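Local coordinates for protein xylan esterase 1 (Thermoanaerobacterium sp. 'JW/SL YS485', PDB 3FCY) that probably removes acetyl groups from xylan and perhaps from cephalosporin C, as a calcium-binding alpha/beta hydrolase of carbohydrate esterase family 7, at residues 292-297 with 317-322. Residues are numbered along the deposited sequence; the frame is centred on the assembly and turned at random.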
# COMPACT_ATOMS: atom_id res chain seq x y z
N MET A 292 2.84 29.14 -16.51
CA MET A 292 2.61 27.75 -16.15
C MET A 292 3.37 27.38 -14.88
O MET A 292 4.24 28.12 -14.43
CB MET A 292 3.05 26.83 -17.29
CG MET A 292 2.22 26.97 -18.57
SD MET A 292 2.85 25.92 -19.93
CE MET A 292 2.82 24.33 -19.15
N CYS A 293 3.03 26.23 -14.30
CA CYS A 293 3.73 25.75 -13.12
C CYS A 293 3.87 24.25 -13.27
O CYS A 293 3.04 23.59 -13.91
CB CYS A 293 2.98 26.11 -11.83
SG CYS A 293 1.38 25.34 -11.58
N VAL A 294 4.94 23.70 -12.71
CA VAL A 294 5.20 22.27 -12.81
C VAL A 294 5.83 21.73 -11.53
O VAL A 294 6.75 22.33 -10.97
CB VAL A 294 6.13 21.98 -14.02
CG1 VAL A 294 7.42 22.77 -13.89
CG2 VAL A 294 6.42 20.48 -14.12
N GLY A 295 5.32 20.60 -11.06
CA GLY A 295 5.86 19.98 -9.87
C GLY A 295 6.80 18.88 -10.32
O GLY A 295 6.40 18.00 -11.08
N LEU A 296 8.04 18.92 -9.85
CA LEU A 296 9.02 17.91 -10.27
C LEU A 296 8.80 16.52 -9.68
O LEU A 296 9.48 15.57 -10.05
CB LEU A 296 10.44 18.40 -9.98
CG LEU A 296 10.87 19.69 -10.70
CD1 LEU A 296 12.37 19.88 -10.51
CD2 LEU A 296 10.54 19.61 -12.18
N MET A 297 7.84 16.40 -8.76
CA MET A 297 7.53 15.11 -8.15
C MET A 297 6.22 14.58 -8.74
O MET A 297 5.71 13.55 -8.32
CB MET A 297 7.37 15.26 -6.64
CG MET A 297 8.64 15.69 -5.90
SD MET A 297 10.03 14.59 -6.21
CE MET A 297 9.63 13.23 -5.08
N LYS A 317 5.99 33.88 -22.38
CA LYS A 317 5.72 32.81 -21.43
C LYS A 317 6.72 32.71 -20.28
O LYS A 317 7.84 33.22 -20.36
CB LYS A 317 5.70 31.47 -22.16
CG LYS A 317 7.07 31.10 -22.71
CD LYS A 317 7.04 29.88 -23.62
CE LYS A 317 8.44 29.51 -24.07
NZ LYS A 317 8.44 28.34 -24.99
N ASP A 318 6.30 32.03 -19.22
CA ASP A 318 7.11 31.80 -18.04
C ASP A 318 6.58 30.55 -17.33
O ASP A 318 5.38 30.26 -17.39
CB ASP A 318 7.04 33.01 -17.09
CG ASP A 318 7.78 34.23 -17.63
OD1 ASP A 318 9.02 34.17 -17.73
OD2 ASP A 318 7.11 35.24 -17.96
N ILE A 319 7.47 29.81 -16.68
CA ILE A 319 7.07 28.61 -15.98
C ILE A 319 7.70 28.57 -14.58
O ILE A 319 8.89 28.82 -14.40
CB ILE A 319 7.45 27.33 -16.79
CG1 ILE A 319 6.77 26.10 -16.19
CG2 ILE A 319 8.96 27.14 -16.81
CD1 ILE A 319 6.88 24.86 -17.04
N LYS A 320 6.86 28.29 -13.58
CA LYS A 320 7.31 28.22 -12.20
C LYS A 320 7.53 26.75 -11.83
O LYS A 320 6.62 25.93 -11.97
CB LYS A 320 6.26 28.85 -11.28
CG LYS A 320 5.93 30.29 -11.64
CD LYS A 320 7.19 31.16 -11.62
CE LYS A 320 6.95 32.50 -12.29
NZ LYS A 320 8.19 33.33 -12.34
N VAL A 321 8.73 26.45 -11.36
CA VAL A 321 9.11 25.09 -10.98
C VAL A 321 9.06 24.86 -9.48
O VAL A 321 9.63 25.63 -8.70
CB VAL A 321 10.54 24.77 -11.48
CG1 VAL A 321 10.92 23.33 -11.13
CG2 VAL A 321 10.63 25.00 -12.98
N TYR A 322 8.38 23.79 -9.07
CA TYR A 322 8.23 23.43 -7.67
C TYR A 322 8.81 22.03 -7.47
O TYR A 322 8.11 21.02 -7.62
CB TYR A 322 6.75 23.47 -7.27
CG TYR A 322 6.18 24.86 -7.32
CD1 TYR A 322 6.08 25.64 -6.17
CD2 TYR A 322 5.78 25.43 -8.53
CE1 TYR A 322 5.61 26.95 -6.21
CE2 TYR A 322 5.31 26.74 -8.59
CZ TYR A 322 5.23 27.49 -7.43
OH TYR A 322 4.77 28.79 -7.48
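Val294 and Ile319 meet on one face of a parallel strand pair, 292-295 beside 317-322, the two strands of a beta-alpha-beta unit whose crossover is helix 303-310. Five backbone hydrogen bonds alternate between the strands. Val294 gives its N-H to Lys320 O at 2.9 Å and accepts Tyr322 N on its own carbonyl. In the last rung Leu296 N reaches Tyr322 O at 3.1 Å from above the carbonyl plane, where strand 289-295 passes into loop. Cys293 CA adds a C-H...O contact to Lys320 O, 3.1 Å long.

Ile319 can be followed outward. Its CB borders on Met292 O; CG1, swung anti to the backbone N (chi1 -168°), lies over the Met292 carbonyl and 3.9 Å from Met292 CB; CD1 then runs on to Val294 CG1 at 3.8 Å, the two side chains crossing at a slant. Val321 CG2 closes on the same Val294 methyl, while its CG1 sits against Leu296 CG at 3.7 Å. Helix 303-310 covers this face with Val306, Phe307 and Tyr310.

On the other face Tyr322 CE2 approaches Cys293 CB obliquely at 4.0 Å, and Val294 O lies near the ring plane at its edge. Phe333 of helix 333-342 packs against both residues, and Arg263 of a second subunit reaches Tyr322.

The chemistry thus divides: backbone polar groups fix the register, aliphatic carbon joins the strands under helix 303-310, and Tyr322 sets its ring beside Cys293 opposite. Gly295, in the last bridge, lies close to Asp298, the predicted charge-relay acid, which follows a strand end as in other alpha/beta hydrolases.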